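Local coordinates for protein transcriptional regulator of the TetR/AcrR family (PDB 3DCF) that probably acts as a TetR/AcrR-family transcription regulator that binds cis-regulatory DNA through a predicted helix-turn-helix motif, at residues Y151-I154 and M155-L158; I185-Y188 and R189-D192. All coordinates share one frame; numbering follows the deposited sequence.

Interactions 1 and 2 follow one another along the chain, and both belong to the helical C-terminal domain of this TetR/AcrR-family regulator. Interaction 1 is a stretch of the long helix 138-164, while interaction 2 runs from the end of helix 173-185 into the short helix 187-190. Their centres lie 23 Å apart, with the nearest atoms about 8 Å from each other, so they do not touch. Helix 104-121 packs against both, and helix 173-185 connects them, touching the side chains of interaction 1 near its start and leading into interaction 2. Of the two, interaction 2 alone touches the second subunit; interaction 1 belongs to the packing within one chain.

Interaction 1 of 2, residues Y151-I154 and M155-L158; sequences YTEI and MQRL
Thr152 with Gln156 and Glu153 with Arg157 meet one turn apart on helix 138-164, a local i to i+4 contact in the middle of a long helix of the C-terminal domain. The backbone supplies the regular alpha-helical ladder. Gln156 N reaches Thr152 O at 2.8 Å, and Arg157 N points almost straight at Glu153 O (3.2 Å, 176° at the hydrogen). The bonds from Met155 N to Tyr151 O and from Leu158 N to Ile154 O are longer and weak.

Gln156 runs out extended, its CG 3.4 Å from Thr152 O, and crosses the threonine so that NE2 lies 3.6 Å from the methyl CG2. With its first torsion at -45°, Thr152 sends that methyl forward while OG1 turns back to bond Glu148 O, one turn earlier. Both side chains also touch Thr177 of helix 173-185. Putting an alanine in place of Gln156 would probably strip the amide from beside the Thr152 methyl and open a gap toward Thr174 and Thr177.

Arg157 behaves differently. A bend at chi3 (-65°) folds its guanidinium back along the helix, one face lying over Glu153 O, with CZ 3.6 Å from that oxygen. NH1 comes to 3.6 Å from Glu153 CB, and NH2 lies 3.8 Å from Ile154 CA.

Ile154, selenomethionine Met155 and Leu158 give the helix its apolar packing on helices 75-98 and 104-121, Thr152 and Gln156 meet helix 173-185, and the exposed Arg157 lays its charge over a carbonyl oxygen. Glu153 OE1 is 4.7 Å from Arg157 NH1, too far for direct contact, so any attraction between the two charges probably acts only through space.

Interaction 2 of 2, residues I185-Y188 and R189-D192; sequences IWTY and RWYD
The backbone of 185-188 and 189-192 winds through a short, weakly bonded helical turn, about 187-190, just past helix 173-185, and then opens out at Tyr191. Arg189 N bonds Trp186 O at 3.0 Å, a three-residue reach that approaches from above the carbonyl plane. Thr187 O takes two donors: Tyr191 N at 2.7 Å, in the carbonyl plane with 162° at the hydrogen, and Trp190 N in a weak bond of 3.3 Å.

Arg189 runs across two rings with successive carbons: CG covers a face of Tyr188, 4.1 Å from the ring's centre, and CD sits over the six-membered ring of Trp186, 4.0 Å from its centroid; both are CH-pi contacts. Beyond CD the arginine runs alongside Trp186, pointing the same way, with the guanidinium plane turned 39° from the indole and NH1 3.4 Å from CZ2.

Trp190 folds back over the turn. Its first torsion of 69° sets CG between the backbone N and the carbonyl carbon, which brings the five-membered ring over Thr187, whose CA stands 3.8 Å from the ring centroid in a further CH-pi contact. CD1 of Trp190 also meets CD1 of Trp186 at 3.7 Å, the two indoles lying oblique to each other.

Around this turn, the buried Thr187 and the partly exposed Tyr191 both touch helices 104-121 and 199-212, and Thr187 OG1 bonds Ala184 O. On the second subunit, Trp186 meets Tyr130 edge-to-face and packs on Gly182, Arg189 packs on Tyr130, and Trp190 on Ala178. Aromatic and apolar packing thus ties the turn to the dimer interface, while the arginine's charge probably adds at most a weak, long ion pair with Glu148 of the second subunit.

Interaction 1 of 2, residues Y151-I154 and M155-L158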
# COMPACT_ATOMS: atom_id res chain seq x y z
N TYR A 151 1.62 -11.13 -12.55
CA TYR A 151 0.40 -11.10 -11.70
C TYR A 151 -0.69 -10.18 -12.28
O TYR A 151 -1.86 -10.57 -12.41
CB TYR A 151 0.70 -10.56 -10.28
CG TYR A 151 1.14 -11.55 -9.23
CD1 TYR A 151 0.20 -12.43 -8.64
CD2 TYR A 151 2.45 -11.54 -8.72
CE1 TYR A 151 0.58 -13.33 -7.63
CE2 TYR A 151 2.85 -12.44 -7.71
CZ TYR A 151 1.91 -13.33 -7.17
OH TYR A 151 2.29 -14.20 -6.19
N THR A 152 -0.27 -8.95 -12.58
CA THR A 152 -1.15 -7.89 -13.09
C THR A 152 -1.74 -8.26 -14.45
O THR A 152 -2.94 -8.14 -14.65
CB THR A 152 -0.40 -6.51 -13.19
OG1 THR A 152 0.36 -6.28 -12.00
CG2 THR A 152 -1.37 -5.36 -13.39
N GLU A 153 -0.89 -8.73 -15.36
CA GLU A 153 -1.31 -9.08 -16.73
C GLU A 153 -2.29 -10.26 -16.80
O GLU A 153 -3.22 -10.21 -17.61
CB GLU A 153 -0.09 -9.24 -17.66
CG GLU A 153 0.56 -7.86 -17.95
CD GLU A 153 1.97 -7.92 -18.55
OE1 GLU A 153 2.42 -9.00 -19.00
OE2 GLU A 153 2.66 -6.86 -18.56
N ILE A 154 -2.10 -11.28 -15.94
CA ILE A 154 -3.03 -12.43 -15.84
C ILE A 154 -4.43 -11.94 -15.44
O ILE A 154 -5.43 -12.32 -16.06
CB ILE A 154 -2.56 -13.51 -14.80
CG1 ILE A 154 -1.27 -14.21 -15.24
CG2 ILE A 154 -3.62 -14.58 -14.61
CD1 ILE A 154 -0.59 -14.99 -14.13
N MSE A 155 -4.48 -11.09 -14.42
CA MSE A 155 -5.74 -10.51 -13.97
C MSE A 155 -6.32 -9.46 -14.93
O MSE A 155 -7.55 -9.36 -15.03
CB MSE A 155 -5.60 -9.97 -12.55
CG MSE A 155 -6.88 -9.38 -12.01
SE MSE A 155 -7.03 -9.42 -10.10
CE MSE A 155 -7.04 -11.39 -9.85
N GLN A 156 -5.47 -8.67 -15.60
CA GLN A 156 -5.93 -7.66 -16.59
C GLN A 156 -6.75 -8.28 -17.71
O GLN A 156 -7.86 -7.82 -17.98
CB GLN A 156 -4.78 -6.86 -17.22
CG GLN A 156 -4.33 -5.65 -16.43
CD GLN A 156 -3.19 -4.87 -17.10
OE1 GLN A 156 -2.75 -5.20 -18.21
NE2 GLN A 156 -2.72 -3.84 -16.42
N ARG A 157 -6.17 -9.30 -18.34
CA ARG A 157 -6.85 -10.03 -19.44
C ARG A 157 -8.16 -10.67 -18.98
O ARG A 157 -9.17 -10.60 -19.70
CB ARG A 157 -5.93 -11.12 -20.03
CG ARG A 157 -4.68 -10.57 -20.73
CD ARG A 157 -3.89 -11.67 -21.46
NE ARG A 157 -3.31 -12.68 -20.55
CZ ARG A 157 -2.10 -12.63 -19.97
NH1 ARG A 157 -1.25 -11.61 -20.16
NH2 ARG A 157 -1.73 -13.63 -19.16
N LEU A 158 -8.14 -11.21 -17.76
CA LEU A 158 -9.29 -11.89 -17.14
C LEU A 158 -10.42 -10.90 -16.79
O LEU A 158 -11.61 -11.26 -16.87
CB LEU A 158 -8.81 -12.69 -15.91
CG LEU A 158 -9.42 -14.05 -15.60
CD1 LEU A 158 -9.14 -14.99 -16.77
CD2 LEU A 158 -8.81 -14.61 -14.31

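Interaction 2 of 2, residues I185-Y188 and R189-D192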
# COMPACT_ATOMS: atom_id res chain seq x y z
N ILE A 185 -3.18 -6.38 -0.80
CA ILE A 185 -1.79 -6.12 -0.37
C ILE A 185 -1.69 -5.24 0.89
O ILE A 185 -0.94 -5.57 1.80
CB ILE A 185 -0.94 -5.50 -1.54
CG1 ILE A 185 -0.79 -6.50 -2.70
CG2 ILE A 185 0.46 -5.09 -1.05
CD1 ILE A 185 -0.37 -5.88 -4.03
N TRP A 186 -2.48 -4.18 0.97
CA TRP A 186 -2.46 -3.20 2.10
C TRP A 186 -2.60 -3.81 3.51
O TRP A 186 -2.20 -3.20 4.50
CB TRP A 186 -3.52 -2.11 1.90
CG TRP A 186 -3.33 -0.87 2.72
CD1 TRP A 186 -4.12 -0.43 3.75
CD2 TRP A 186 -2.29 0.09 2.57
NE1 TRP A 186 -3.63 0.76 4.24
CE2 TRP A 186 -2.51 1.10 3.54
CE3 TRP A 186 -1.18 0.21 1.70
CZ2 TRP A 186 -1.66 2.22 3.67
CZ3 TRP A 186 -0.33 1.33 1.83
CH2 TRP A 186 -0.58 2.32 2.82
N THR A 187 -3.18 -5.02 3.57
CA THR A 187 -3.26 -5.81 4.81
C THR A 187 -1.90 -5.95 5.53
O THR A 187 -1.90 -6.02 6.77
CB THR A 187 -3.81 -7.22 4.55
OG1 THR A 187 -2.99 -7.88 3.57
CG2 THR A 187 -5.25 -7.19 4.04
N TYR A 188 -0.77 -5.96 4.79
CA TYR A 188 0.56 -6.07 5.43
C TYR A 188 0.88 -4.90 6.37
O TYR A 188 1.63 -5.08 7.32
CB TYR A 188 1.72 -6.35 4.43
CG TYR A 188 2.41 -5.16 3.76
CD1 TYR A 188 3.45 -4.44 4.42
CD2 TYR A 188 2.09 -4.78 2.45
CE1 TYR A 188 4.11 -3.35 3.78
CE2 TYR A 188 2.74 -3.70 1.80
CZ TYR A 188 3.75 -3.00 2.47
OH TYR A 188 4.35 -1.96 1.80
N ARG A 189 0.33 -3.71 6.09
CA ARG A 189 0.52 -2.53 6.96
C ARG A 189 -0.42 -2.47 8.18
O ARG A 189 -0.01 -1.89 9.19
CB ARG A 189 0.44 -1.21 6.17
CG ARG A 189 1.69 -0.94 5.29
CD ARG A 189 1.82 0.54 4.91
NE ARG A 189 2.19 1.47 6.01
CZ ARG A 189 1.38 2.22 6.78
NH1 ARG A 189 0.05 2.20 6.64
NH2 ARG A 189 1.91 3.01 7.71
N TRP A 190 -1.62 -3.07 8.11
CA TRP A 190 -2.59 -3.03 9.23
C TRP A 190 -2.93 -4.36 9.96
O TRP A 190 -3.28 -4.29 11.15
CB TRP A 190 -3.90 -2.33 8.81
CG TRP A 190 -4.76 -3.06 7.82
CD1 TRP A 190 -4.79 -2.87 6.48
CD2 TRP A 190 -5.75 -4.06 8.11
NE1 TRP A 190 -5.73 -3.69 5.90
CE2 TRP A 190 -6.33 -4.44 6.87
CE3 TRP A 190 -6.21 -4.67 9.29
CZ2 TRP A 190 -7.35 -5.41 6.78
CZ3 TRP A 190 -7.22 -5.65 9.20
CH2 TRP A 190 -7.77 -6.00 7.95
N TYR A 191 -2.86 -5.51 9.29
CA TYR A 191 -3.20 -6.81 9.93
C TYR A 191 -2.27 -7.19 11.12
O TYR A 191 -1.04 -7.23 10.96
CB TYR A 191 -3.25 -7.96 8.92
CG TYR A 191 -3.54 -9.33 9.55
CD1 TYR A 191 -4.79 -9.61 10.13
CD2 TYR A 191 -2.57 -10.34 9.57
CE1 TYR A 191 -5.07 -10.88 10.73
CE2 TYR A 191 -2.83 -11.61 10.16
CZ TYR A 191 -4.08 -11.87 10.73
OH TYR A 191 -4.31 -13.12 11.29
N ASP A 192 -2.89 -7.47 12.27
CA ASP A 192 -2.22 -7.85 13.52
C ASP A 192 -2.55 -9.34 13.75
O ASP A 192 -3.71 -9.65 14.02
CB ASP A 192 -2.74 -6.96 14.68
CG ASP A 192 -2.00 -7.18 16.01
OD1 ASP A 192 -1.48 -8.28 16.27
OD2 ASP A 192 -1.97 -6.23 16.83